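Local coordinates for protein of unknown function with a Fic domain (Bacteroides thetaiotaomicron VPI-5482, PDB 3CUC) that is of unknown function but belongs to the Fic/DOC family by its Fic domain and folds as a predominantly helical single chain, at residues Ser12-Leu17 with Thr271-Ala276; Lys85-Asp90 with Val207-His212; Tyr214-Ile219 with Ser264-Ser269. One frame throughout, in Å; residues are numbered along the deposited sequence.

All three contacts tie distant parts of a largely helical Fic-family chain together, yet their chemistry differs. Contacts 1 and 3 both use the helix 256-277 and are buried. Contact 1 has no hydrogen bond between its segments and relies on apolar packing, whereas contact 3 adds one serine-to-carbonyl bond to a similar apolar surface. Contact 2, partly buried, joins helix 68-89 to helix 199-213 and grades from a phenylalanine on its inner side to a glutamine-histidine hydrogen bond at the more exposed side. Contacts 2 and 3 meet where helix 199-213 passes into its loop, and the same loop reaches contact 1 through Trp14.

Contact 1: Ser12-Leu17 with Thr271-Ala276; sequences SKWKSL and TLAIKA
Trp14 and Ile274 form the closest backbone approach, their CA atoms 5.8 Å apart, where helix segments 12-16 and 271-276 run in the same general direction, with axes 9.7 Å apart and crossing at 34°. This is helix-helix packing between the two ends of a mostly helical Fic-domain chain: the N-terminal helix 6-16 lies along the last part of helix 256-277. The separation leaves the contact to side chains, and no hydrogen bond joins the segments. Ile274 is the central piece, with neighbours at CG1, CG2 and CD1. Its CD1 meets the aliphatic stem of Lys13, with CG at 3.6 Å, and the two side chains cross at about a right angle. The lysine chain then bends at chi2 (70°) and carries its amino end away, so methylene groups alone do the packing. Leu17 reaches the same isoleucine from farther along the chain, its CD1 lying 4.0 Å from Ile274 CG2. Leu10, about one turn before Trp14, also touches Ile274. The indole of Trp14 extends past Ile274, its CG anti to the backbone N (chi1 162°), and carries its six-membered ring to Ala273. Beyond the pair, the indole NE1 hydrogen-bonds to Gly215 O, which probably helps to hold the ring's orientation. Ala273 CB approaches the indole obliquely and comes nearest to Trp14 CZ3, at 3.3 Å.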
ATOM      1  N   SER A  12      -6.989  18.332  10.806  1.00 45.87           N
ATOM      2  CA  SER A  12      -6.673  19.391  11.746  1.00 45.15           C
ATOM      3  C   SER A  12      -6.763  18.906  13.186  1.00 45.53           C
ATOM      4  O   SER A  12      -5.888  19.206  13.994  1.00 46.39           O
ATOM      5  CB  SER A  12      -7.614  20.575  11.552  1.00 44.79           C
ATOM      6  OG  SER A  12      -7.465  21.496  12.614  1.00 44.34           O
ATOM      7  N   LYS A  13      -7.819  18.163  13.503  1.00 45.58           N
ATOM      8  CA  LYS A  13      -8.017  17.642  14.849  1.00 46.23           C
ATOM      9  C   LYS A  13      -6.918  16.654  15.200  1.00 46.33           C
ATOM     10  O   LYS A  13      -6.424  16.629  16.323  1.00 45.26           O
ATOM     11  CB  LYS A  13      -9.382  16.964  14.965  1.00 46.63           C
ATOM     12  CG  LYS A  13      -9.713  16.411  16.353  1.00 49.24           C
ATOM     13  CD  LYS A  13      -9.967  17.532  17.357  1.00 56.18           C
ATOM     14  CE  LYS A  13     -10.181  16.990  18.764  1.00 59.53           C
ATOM     15  NZ  LYS A  13     -10.611  18.086  19.679  1.00 62.27           N
ATOM     16  N   TRP A  14      -6.554  15.831  14.227  1.00 47.55           N
ATOM     17  CA  TRP A  14      -5.506  14.830  14.402  1.00 48.93           C
ATOM     18  C   TRP A  14      -4.176  15.489  14.719  1.00 49.78           C
ATOM     19  O   TRP A  14      -3.517  15.105  15.680  1.00 51.22           O
ATOM     20  CB  TRP A  14      -5.400  13.954  13.149  1.00 49.67           C
ATOM     21  CG  TRP A  14      -4.125  13.177  12.987  1.00 49.19           C
ATOM     22  CD1 TRP A  14      -3.142  13.406  12.068  1.00 50.00           C
ATOM     23  CD2 TRP A  14      -3.719  12.027  13.728  1.00 47.84           C
ATOM     24  NE1 TRP A  14      -2.144  12.476  12.202  1.00 50.31           N
ATOM     25  CE2 TRP A  14      -2.474  11.616  13.214  1.00 50.36           C
ATOM     26  CE3 TRP A  14      -4.283  11.307  14.784  1.00 50.60           C
ATOM     27  CZ2 TRP A  14      -1.780  10.517  13.722  1.00 53.07           C
ATOM     28  CZ3 TRP A  14      -3.591  10.208  15.291  1.00 51.19           C
ATOM     29  CH2 TRP A  14      -2.354   9.826  14.760  1.00 51.31           C
ATOM     30  N   LYS A  15      -3.795  16.487  13.927  1.00 50.12           N
ATOM     31  CA  LYS A  15      -2.542  17.217  14.166  1.00 50.39           C
ATOM     32  C   LYS A  15      -2.510  17.841  15.569  1.00 49.09           C
ATOM     33  O   LYS A  15      -1.460  17.882  16.197  1.00 48.36           O
ATOM     34  CB  LYS A  15      -2.282  18.278  13.073  1.00 50.72           C
ATOM     35  CG  LYS A  15      -1.608  17.724  11.800  1.00 53.75           C
ATOM     36  CD  LYS A  15      -0.099  17.523  11.981  1.00 56.97           C
ATOM     37  N   SER A  16      -3.663  18.291  16.061  1.00 49.49           N
ATOM     38  CA  SER A  16      -3.745  18.960  17.362  1.00 50.56           C
ATOM     39  C   SER A  16      -3.521  18.003  18.529  1.00 51.08           C
ATOM     40  O   SER A  16      -3.149  18.423  19.625  1.00 51.77           O
ATOM     41  CB  SER A  16      -5.096  19.654  17.541  1.00 50.22           C
ATOM     42  OG  SER A  16      -6.101  18.727  17.915  1.00 53.79           O
ATOM     43  N   LEU A  17      -3.757  16.720  18.299  1.00 51.38           N
ATOM     44  CA  LEU A  17      -3.644  15.732  19.358  1.00 52.17           C
ATOM     45  C   LEU A  17      -2.256  15.102  19.411  1.00 53.01           C
ATOM     46  O   LEU A  17      -1.987  14.267  20.275  1.00 52.65           O
ATOM     47  CB  LEU A  17      -4.700  14.645  19.171  1.00 52.56           C
ATOM     48  CG  LEU A  17      -6.151  15.112  19.283  1.00 52.13           C
ATOM     49  CD1 LEU A  17      -7.094  14.041  18.735  1.00 52.70           C
ATOM     50  CD2 LEU A  17      -6.498  15.451  20.713  1.00 48.56           C
ATOM     51  N   THR A 271     -10.543   9.146  11.873  1.00 46.01           N
ATOM     52  CA  THR A 271     -11.626   9.061  12.846  1.00 46.20           C
ATOM     53  C   THR A 271     -11.266   8.089  13.965  1.00 47.07           C
ATOM     54  O   THR A 271     -11.435   8.401  15.138  1.00 47.18           O
ATOM     55  CB  THR A 271     -12.949   8.643  12.191  1.00 45.77           C
ATOM     56  OG1 THR A 271     -13.304   9.600  11.184  1.00 46.17           O
ATOM     57  CG2 THR A 271     -14.054   8.582  13.228  1.00 41.57           C
ATOM     58  N   LEU A 272     -10.756   6.920  13.597  1.00 47.91           N
ATOM     59  CA  LEU A 272     -10.311   5.943  14.584  1.00 49.46           C
ATOM     60  C   LEU A 272      -9.134   6.450  15.412  1.00 49.21           C
ATOM     61  O   LEU A 272      -9.075   6.204  16.619  1.00 49.80           O
ATOM     62  CB  LEU A 272      -9.930   4.614  13.915  1.00 49.54           C
ATOM     63  CG  LEU A 272     -10.874   3.433  14.140  1.00 52.94           C
ATOM     64  CD1 LEU A 272     -12.312   3.812  13.733  1.00 55.16           C
ATOM     65  CD2 LEU A 272     -10.368   2.185  13.386  1.00 51.59           C
ATOM     66  N   ALA A 273      -8.190   7.132  14.764  1.00 48.48           N
ATOM     67  CA  ALA A 273      -6.977   7.580  15.442  1.00 47.81           C
ATOM     68  C   ALA A 273      -7.303   8.682  16.446  1.00 47.33           C
ATOM     69  O   ALA A 273      -6.791   8.675  17.568  1.00 47.57           O
ATOM     70  CB  ALA A 273      -5.952   8.049  14.440  1.00 47.75           C
ATOM     71  N   ILE A 274      -8.169   9.610  16.046  1.00 46.90           N
ATOM     72  CA  ILE A 274      -8.677  10.643  16.958  1.00 47.04           C
ATOM     73  C   ILE A 274      -9.374   9.996  18.162  1.00 48.65           C
ATOM     74  O   ILE A 274      -9.209  10.433  19.308  1.00 48.74           O
ATOM     75  CB  ILE A 274      -9.652  11.619  16.236  1.00 45.69           C
ATOM     76  CG1 ILE A 274      -8.882  12.531  15.282  1.00 44.26           C
ATOM     77  CG2 ILE A 274     -10.418  12.465  17.241  1.00 39.89           C
ATOM     78  CD1 ILE A 274      -9.766  13.363  14.393  1.00 42.15           C
ATOM     79  N   LYS A 275     -10.141   8.946  17.888  1.00 50.00           N
ATOM     80  CA  LYS A 275     -10.869   8.224  18.924  1.00 51.73           C
ATOM     81  C   LYS A 275      -9.884   7.628  19.934  1.00 51.66           C
ATOM     82  O   LYS A 275     -10.091   7.726  21.144  1.00 51.11           O
ATOM     83  CB  LYS A 275     -11.731   7.133  18.276  1.00 52.77           C
ATOM     84  CG  LYS A 275     -13.082   6.891  18.943  1.00 59.07           C
ATOM     85  CD  LYS A 275     -14.111   6.352  17.937  1.00 63.29           C
ATOM     86  CE  LYS A 275     -15.211   5.538  18.618  1.00 65.92           C
ATOM     87  NZ  LYS A 275     -15.872   6.285  19.717  1.00 67.56           N
ATOM     88  N   ALA A 276      -8.805   7.039  19.423  1.00 52.30           N
ATOM     89  CA  ALA A 276      -7.758   6.461  20.262  1.00 52.90           C
ATOM     90  C   ALA A 276      -7.068   7.533  21.097  1.00 54.30           C
ATOM     91  O   ALA A 276      -6.914   7.370  22.306  1.00 54.57           O
ATOM     92  CB  ALA A 276      -6.738   5.719  19.410  1.00 52.18           C
TER

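Contact 2: Lys85-Asp90 with Val207-His212; sequences KQEAQD and VNFVLH
The imidazole of His212 has Lys85 CG over one face, 4.1 Å above the plane and displaced from the ring centre, while Ala88 CB and the amide end of Gln89 sit at its edge. The second ring, Phe209, turns an edge to the backbone of the other helix: its CE1 lies 3.7 Å from Glu87 C, near the ring plane. Gln89 NE2 donates to His212 NE2 at 2.8 Å in an almost straight bond (175°). The bond lies close to both the ring and amide planes, although these planes are themselves 58° apart; it would help to hold the ring's rotation. Behind this polar edge, the axes of segments 85-89 and 207-212, in helices 68-89 and 199-213, approach to 8.5 Å and cross at -40°; helix 199-213 begins within the Fic signature sequence. Ala88 is the small residue at the closest approach: its CB touches Phe209 O at 3.4 Å and Phe209 CD1 at 3.7 Å. Phe209 also rests on Tyr167 of helix 156-173. The charged ends turn elsewhere, Lys85 NZ to Glu82 and Glu87 OE1 to Arg93, so both residues contribute aliphatic carbons here. Past the histidine, Arg213 NE bonds to Ala88 O.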
ATOM      1  N   LYS A  85       7.935   1.872   7.394  1.00 47.07           N
ATOM      2  CA  LYS A  85       7.877   2.824   8.501  1.00 48.49           C
ATOM      3  C   LYS A  85       9.245   3.477   8.698  1.00 50.04           C
ATOM      4  O   LYS A  85       9.364   4.706   8.734  1.00 51.16           O
ATOM      5  CB  LYS A  85       7.422   2.142   9.792  1.00 48.70           C
ATOM      6  CG  LYS A  85       5.918   1.898   9.848  1.00 51.70           C
ATOM      7  CD  LYS A  85       5.539   0.784  10.820  1.00 53.33           C
ATOM      8  CE  LYS A  85       5.571   1.240  12.261  1.00 54.20           C
ATOM      9  NZ  LYS A  85       5.132   0.150  13.163  1.00 55.29           N
ATOM     10  N   GLN A  86      10.278   2.647   8.792  1.00 50.51           N
ATOM     11  CA  GLN A  86      11.641   3.119   8.999  1.00 50.32           C
ATOM     12  C   GLN A  86      12.142   3.953   7.826  1.00 49.40           C
ATOM     13  O   GLN A  86      12.787   4.985   8.023  1.00 49.73           O
ATOM     14  CB  GLN A  86      12.567   1.930   9.215  1.00 50.43           C
ATOM     15  CG  GLN A  86      13.980   2.314   9.549  1.00 56.44           C
ATOM     16  CD  GLN A  86      14.799   1.128   9.969  1.00 63.80           C
ATOM     17  OE1 GLN A  86      15.665   0.669   9.230  1.00 69.29           O
ATOM     18  NE2 GLN A  86      14.522   0.610  11.156  1.00 68.06           N
ATOM     19  N   GLU A  87      11.852   3.499   6.611  1.00 48.48           N
ATOM     20  CA  GLU A  87      12.253   4.228   5.415  1.00 47.80           C
ATOM     21  C   GLU A  87      11.539   5.574   5.393  1.00 47.62           C
ATOM     22  O   GLU A  87      12.181   6.598   5.211  1.00 47.96           O
ATOM     23  CB  GLU A  87      11.942   3.433   4.141  1.00 47.59           C
ATOM     24  CG  GLU A  87      12.811   3.804   2.935  1.00 47.02           C
ATOM     25  CD  GLU A  87      14.208   3.199   2.979  1.00 50.74           C
ATOM     26  OE1 GLU A  87      14.597   2.660   4.038  1.00 51.24           O
ATOM     27  OE2 GLU A  87      14.919   3.271   1.950  1.00 52.46           O
ATOM     28  N   ALA A  88      10.224   5.565   5.607  1.00 46.93           N
ATOM     29  CA  ALA A  88       9.428   6.796   5.652  1.00 47.15           C
ATOM     30  C   ALA A  88       9.900   7.779   6.732  1.00 48.44           C
ATOM     31  O   ALA A  88       9.975   8.976   6.488  1.00 48.15           O
ATOM     32  CB  ALA A  88       7.956   6.472   5.863  1.00 46.11           C
ATOM     33  N   GLN A  89      10.214   7.281   7.924  1.00 50.16           N
ATOM     34  CA  GLN A  89      10.603   8.166   9.024  1.00 51.69           C
ATOM     35  C   GLN A  89      11.897   8.921   8.735  1.00 51.92           C
ATOM     36  O   GLN A  89      12.051  10.061   9.168  1.00 52.57           O
ATOM     37  CB  GLN A  89      10.728   7.397  10.340  1.00 52.22           C
ATOM     38  CG  GLN A  89       9.388   7.094  11.000  1.00 56.75           C
ATOM     39  CD  GLN A  89       9.451   5.857  11.892  1.00 63.02           C
ATOM     40  OE1 GLN A  89      10.483   5.582  12.507  1.00 68.34           O
ATOM     41  NE2 GLN A  89       8.351   5.101  11.956  1.00 61.15           N
ATOM     42  N   ASP A  90      12.822   8.290   8.014  1.00 52.01           N
ATOM     43  CA  ASP A  90      14.045   8.968   7.596  1.00 52.02           C
ATOM     44  C   ASP A  90      13.709   9.879   6.420  1.00 51.80           C
ATOM     45  O   ASP A  90      13.879   9.513   5.258  1.00 51.20           O
ATOM     46  CB  ASP A  90      15.137   7.968   7.218  1.00 52.20           C
ATOM     47  CG  ASP A  90      16.456   8.644   6.884  1.00 55.22           C
ATOM     48  OD1 ASP A  90      16.509   9.894   6.802  1.00 60.16           O
ATOM     49  OD2 ASP A  90      17.453   7.922   6.705  1.00 59.19           O
ATOM     50  N   VAL A 207       1.678   3.288  -0.574  1.00 43.98           N
ATOM     51  CA  VAL A 207       0.719   4.297  -0.133  1.00 43.38           C
ATOM     52  C   VAL A 207       1.034   4.670   1.300  1.00 44.71           C
ATOM     53  O   VAL A 207       1.200   5.844   1.627  1.00 45.39           O
ATOM     54  CB  VAL A 207      -0.736   3.800  -0.188  1.00 43.47           C
ATOM     55  CG1 VAL A 207      -1.646   4.723   0.620  1.00 36.71           C
ATOM     56  CG2 VAL A 207      -1.211   3.693  -1.624  1.00 40.81           C
ATOM     57  N   ASN A 208       1.133   3.659   2.152  1.00 45.27           N
ATOM     58  CA  ASN A 208       1.366   3.898   3.564  1.00 45.66           C
ATOM     59  C   ASN A 208       2.765   4.428   3.855  1.00 46.04           C
ATOM     60  O   ASN A 208       2.980   5.076   4.885  1.00 46.86           O
ATOM     61  CB  ASN A 208       1.042   2.645   4.379  1.00 45.26           C
ATOM     62  CG  ASN A 208      -0.457   2.401   4.489  1.00 44.83           C
ATOM     63  OD1 ASN A 208      -1.260   3.337   4.440  1.00 44.06           O
ATOM     64  ND2 ASN A 208      -0.841   1.143   4.643  1.00 40.95           N
ATOM     65  N   PHE A 209       3.701   4.187   2.938  1.00 45.50           N
ATOM     66  CA  PHE A 209       5.016   4.818   3.017  1.00 45.58           C
ATOM     67  C   PHE A 209       4.862   6.328   2.907  1.00 45.52           C
ATOM     68  O   PHE A 209       5.399   7.077   3.717  1.00 45.29           O
ATOM     69  CB  PHE A 209       5.939   4.292   1.918  1.00 45.36           C
ATOM     70  CG  PHE A 209       7.182   5.116   1.708  1.00 44.15           C
ATOM     71  CD1 PHE A 209       8.318   4.902   2.480  1.00 46.95           C
ATOM     72  CD2 PHE A 209       7.223   6.091   0.722  1.00 44.34           C
ATOM     73  CE1 PHE A 209       9.473   5.653   2.277  1.00 45.70           C
ATOM     74  CE2 PHE A 209       8.369   6.846   0.516  1.00 45.96           C
ATOM     75  CZ  PHE A 209       9.499   6.623   1.297  1.00 45.49           C
ATOM     76  N   VAL A 210       4.114   6.762   1.901  1.00 45.82           N
ATOM     77  CA  VAL A 210       3.918   8.179   1.664  1.00 46.13           C
ATOM     78  C   VAL A 210       3.200   8.829   2.850  1.00 46.91           C
ATOM     79  O   VAL A 210       3.676   9.822   3.404  1.00 47.22           O
ATOM     80  CB  VAL A 210       3.142   8.422   0.352  1.00 46.54           C
ATOM     81  CG1 VAL A 210       2.877   9.914   0.153  1.00 46.18           C
ATOM     82  CG2 VAL A 210       3.917   7.842  -0.835  1.00 42.80           C
ATOM     83  N   LEU A 211       2.077   8.246   3.252  1.00 46.80           N
ATOM     84  CA  LEU A 211       1.284   8.797   4.343  1.00 46.86           C
ATOM     85  C   LEU A 211       2.072   8.879   5.647  1.00 47.26           C
ATOM     86  O   LEU A 211       1.992   9.873   6.361  1.00 48.15           O
ATOM     87  CB  LEU A 211       0.018   7.966   4.570  1.00 47.10           C
ATOM     88  CG  LEU A 211      -1.034   7.927   3.462  1.00 44.31           C
ATOM     89  CD1 LEU A 211      -2.205   7.036   3.862  1.00 40.77           C
ATOM     90  CD2 LEU A 211      -1.521   9.313   3.154  1.00 40.04           C
ATOM     91  N   HIS A 212       2.825   7.835   5.968  1.00 47.60           N
ATOM     92  CA  HIS A 212       3.576   7.819   7.224  1.00 48.27           C
ATOM     93  C   HIS A 212       4.678   8.889   7.235  1.00 48.85           C
ATOM     94  O   HIS A 212       4.864   9.598   8.233  1.00 48.94           O
ATOM     95  CB  HIS A 212       4.181   6.440   7.466  1.00 47.79           C
ATOM     96  CG  HIS A 212       4.776   6.273   8.826  1.00 48.33           C
ATOM     97  ND1 HIS A 212       4.020   6.319   9.976  1.00 48.91           N
ATOM     98  CD2 HIS A 212       6.051   6.045   9.220  1.00 47.10           C
ATOM     99  CE1 HIS A 212       4.807   6.134  11.021  1.00 48.13           C
ATOM    100  NE2 HIS A 212       6.042   5.963  10.590  1.00 46.08           N
TER

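Contact 3: Tyr214-Ile219 with Ser264-Ser269; sequences YGYPMI and SCLIRS
Tyr216, Pro217 and Ile219 belong to the loop that follows a Schellman motif closing helix 199-213, and they lay that loop against helix 256-277. In the motif Tyr216 N bonds to Leu211 O and Gly215 N to His212 O; Gly215 is the C-prime residue, with the positive phi that favours glycine. The chain then runs extended and meets one side of the 264-269 helix segment, illustrating how a helix terminator can redirect a chain straight into the core of a helical Fic-family fold. Leu266 is the main helical partner. Its CG, anti to the backbone N (chi1 -172°), is carried toward the loop, where the two methyls meet different residues. Leu266 CD2 comes to the edge of the Tyr216 ring, 3.5 Å from CD2 of that ring, and the two side chains cross at about a right angle. Leu266 CD1 touches Pro217 O at 3.5 Å and also approaches the proline ring. The phenol of Tyr216 stacks with Tyr11 of helix 6-16. Ile219 touches two successive helix residues with its two branches: its CG2 lies 3.7 Å from Leu266 CA, and its CD1 is 3.8 Å from Cys265 CB. Its amide is held by Asn208 OD1, which ties this end of the loop back to helix 199-213. Pro217 CG rests 4.0 Å from Ser269 CB, next to the single hydrogen bond between the segments. In that bond Ser269 OG donates to O of Met218, present as selenomethionine, at 2.9 Å. The C=O...donor angle is 128°, and the hydroxyl is tilted 34° from the carbonyl plane.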
ATOM      1  N   TYR A 214       4.780  11.725   5.807  1.00 46.42           N
ATOM      2  CA  TYR A 214       4.232  13.067   5.987  1.00 45.42           C
ATOM      3  C   TYR A 214       3.259  13.170   7.166  1.00 45.09           C
ATOM      4  O   TYR A 214       2.411  14.050   7.202  1.00 45.77           O
ATOM      5  CB  TYR A 214       3.597  13.554   4.675  1.00 45.30           C
ATOM      6  CG  TYR A 214       4.611  13.612   3.546  1.00 45.50           C
ATOM      7  CD1 TYR A 214       5.646  14.535   3.572  1.00 42.82           C
ATOM      8  CD2 TYR A 214       4.556  12.727   2.477  1.00 46.86           C
ATOM      9  CE1 TYR A 214       6.594  14.591   2.565  1.00 41.04           C
ATOM     10  CE2 TYR A 214       5.502  12.777   1.460  1.00 48.19           C
ATOM     11  CZ  TYR A 214       6.519  13.717   1.515  1.00 45.00           C
ATOM     12  OH  TYR A 214       7.466  13.784   0.520  1.00 46.96           O
ATOM     13  N   GLY A 215       3.401  12.285   8.146  1.00 45.55           N
ATOM     14  CA  GLY A 215       2.679  12.409   9.413  1.00 46.16           C
ATOM     15  C   GLY A 215       1.187  12.103   9.390  1.00 46.95           C
ATOM     16  O   GLY A 215       0.451  12.529  10.282  1.00 47.48           O
ATOM     17  N   TYR A 216       0.729  11.371   8.380  1.00 46.72           N
ATOM     18  CA  TYR A 216      -0.659  10.945   8.334  1.00 47.08           C
ATOM     19  C   TYR A 216      -0.753   9.543   8.912  1.00 47.02           C
ATOM     20  O   TYR A 216       0.209   8.783   8.842  1.00 47.65           O
ATOM     21  CB  TYR A 216      -1.177  10.927   6.901  1.00 47.99           C
ATOM     22  CG  TYR A 216      -1.454  12.285   6.298  1.00 49.72           C
ATOM     23  CD1 TYR A 216      -0.433  13.209   6.117  1.00 53.05           C
ATOM     24  CD2 TYR A 216      -2.739  12.631   5.874  1.00 50.54           C
ATOM     25  CE1 TYR A 216      -0.684  14.452   5.552  1.00 51.20           C
ATOM     26  CE2 TYR A 216      -3.000  13.869   5.305  1.00 49.08           C
ATOM     27  CZ  TYR A 216      -1.974  14.770   5.140  1.00 50.46           C
ATOM     28  OH  TYR A 216      -2.242  15.991   4.574  1.00 51.44           O
ATOM     29  N   PRO A 217      -1.916   9.185   9.474  1.00 46.08           N
ATOM     30  CA  PRO A 217      -2.099   7.803   9.890  1.00 45.87           C
ATOM     31  C   PRO A 217      -2.249   6.919   8.666  1.00 45.88           C
ATOM     32  O   PRO A 217      -2.885   7.317   7.691  1.00 47.54           O
ATOM     33  CB  PRO A 217      -3.415   7.837  10.662  1.00 45.47           C
ATOM     34  CG  PRO A 217      -4.153   8.971  10.076  1.00 45.89           C
ATOM     35  CD  PRO A 217      -3.113   9.996   9.737  1.00 46.06           C
HETATM   36  N   MSE A 218      -1.669   5.730   8.720  1.00 44.86           N
HETATM   37  CA  MSE A 218      -1.695   4.828   7.585  1.00 42.04           C
HETATM   38  C   MSE A 218      -3.101   4.252   7.381  1.00 43.85           C
HETATM   39  O   MSE A 218      -3.922   4.243   8.306  1.00 43.34           O
HETATM   40  CB  MSE A 218      -0.642   3.740   7.771  1.00 42.00           C
HETATM   41  CG  MSE A 218       0.762   4.280   7.604  1.00 41.46           C
HETATM   42 SE   MSE A 218       2.110   2.982   7.979  0.75 32.85          SE
HETATM   43  CE  MSE A 218       1.967   2.878   9.950  1.00 39.68           C
ATOM     44  N   ILE A 219      -3.381   3.804   6.159  1.00 44.33           N
ATOM     45  CA  ILE A 219      -4.722   3.343   5.806  1.00 45.20           C
ATOM     46  C   ILE A 219      -4.777   1.840   5.534  1.00 45.69           C
ATOM     47  O   ILE A 219      -3.763   1.204   5.224  1.00 46.12           O
ATOM     48  CB  ILE A 219      -5.306   4.117   4.584  1.00 45.41           C
ATOM     49  CG1 ILE A 219      -4.477   3.880   3.318  1.00 44.00           C
ATOM     50  CG2 ILE A 219      -5.377   5.612   4.885  1.00 45.34           C
ATOM     51  CD1 ILE A 219      -5.241   4.128   2.057  1.00 44.57           C
ATOM     52  N   SER A 264     -11.342   8.541   1.465  1.00 50.09           N
ATOM     53  CA  SER A 264     -12.368   7.944   2.312  1.00 50.23           C
ATOM     54  C   SER A 264     -11.750   6.953   3.319  1.00 49.87           C
ATOM     55  O   SER A 264     -12.214   6.847   4.455  1.00 49.89           O
ATOM     56  CB  SER A 264     -13.455   7.282   1.468  1.00 49.64           C
ATOM     57  OG  SER A 264     -12.933   6.190   0.735  1.00 53.88           O
ATOM     58  N   CYS A 265     -10.695   6.248   2.917  1.00 49.33           N
ATOM     59  CA  CYS A 265      -9.948   5.417   3.868  1.00 50.14           C
ATOM     60  C   CYS A 265      -9.274   6.274   4.915  1.00 49.61           C
ATOM     61  O   CYS A 265      -9.305   5.944   6.100  1.00 50.91           O
ATOM     62  CB  CYS A 265      -8.865   4.593   3.179  1.00 49.84           C
ATOM     63  SG  CYS A 265      -9.475   3.574   1.861  1.00 56.02           S
ATOM     64  N   LEU A 266      -8.646   7.362   4.471  1.00 48.08           N
ATOM     65  CA  LEU A 266      -7.940   8.252   5.377  1.00 47.03           C
ATOM     66  C   LEU A 266      -8.913   8.864   6.376  1.00 45.47           C
ATOM     67  O   LEU A 266      -8.562   9.059   7.533  1.00 45.27           O
ATOM     68  CB  LEU A 266      -7.208   9.334   4.598  1.00 47.52           C
ATOM     69  CG  LEU A 266      -6.272  10.230   5.398  1.00 49.48           C
ATOM     70  CD1 LEU A 266      -5.162   9.432   6.052  1.00 49.42           C
ATOM     71  CD2 LEU A 266      -5.698  11.274   4.470  1.00 49.51           C
ATOM     72  N   ILE A 267     -10.137   9.136   5.931  1.00 44.52           N
ATOM     73  CA  ILE A 267     -11.204   9.580   6.834  1.00 44.35           C
ATOM     74  C   ILE A 267     -11.460   8.550   7.931  1.00 45.31           C
ATOM     75  O   ILE A 267     -11.579   8.902   9.101  1.00 44.37           O
ATOM     76  CB  ILE A 267     -12.524   9.881   6.074  1.00 44.20           C
ATOM     77  CG1 ILE A 267     -12.410  11.202   5.311  1.00 45.09           C
ATOM     78  CG2 ILE A 267     -13.704   9.967   7.036  1.00 39.77           C
ATOM     79  CD1 ILE A 267     -13.599  11.507   4.437  1.00 42.12           C
ATOM     80  N   ARG A 268     -11.525   7.278   7.550  1.00 47.65           N
ATOM     81  CA  ARG A 268     -11.726   6.204   8.516  1.00 50.10           C
ATOM     82  C   ARG A 268     -10.567   6.126   9.511  1.00 48.05           C
ATOM     83  O   ARG A 268     -10.807   6.013  10.710  1.00 49.03           O
ATOM     84  CB  ARG A 268     -11.910   4.854   7.810  1.00 50.30           C
ATOM     85  CG  ARG A 268     -12.408   3.739   8.741  1.00 55.86           C
ATOM     86  CD  ARG A 268     -12.140   2.320   8.210  1.00 57.85           C
ATOM     87  NE  ARG A 268     -12.080   1.357   9.318  1.00 68.74           N
ATOM     88  CZ  ARG A 268     -10.983   0.733   9.767  1.00 71.98           C
ATOM     89  NH1 ARG A 268      -9.781   0.911   9.205  1.00 69.44           N
ATOM     90  NH2 ARG A 268     -11.095  -0.105  10.795  1.00 72.93           N
ATOM     91  N   SER A 269      -9.328   6.202   9.015  1.00 46.83           N
ATOM     92  CA  SER A 269      -8.127   6.128   9.869  1.00 46.11           C
ATOM     93  C   SER A 269      -8.068   7.296  10.834  1.00 46.18           C
ATOM     94  O   SER A 269      -7.810   7.112  12.026  1.00 46.71           O
ATOM     95  CB  SER A 269      -6.840   6.130   9.039  1.00 45.50           C
ATOM     96  OG  SER A 269      -6.731   4.983   8.217  1.00 49.28           O
TER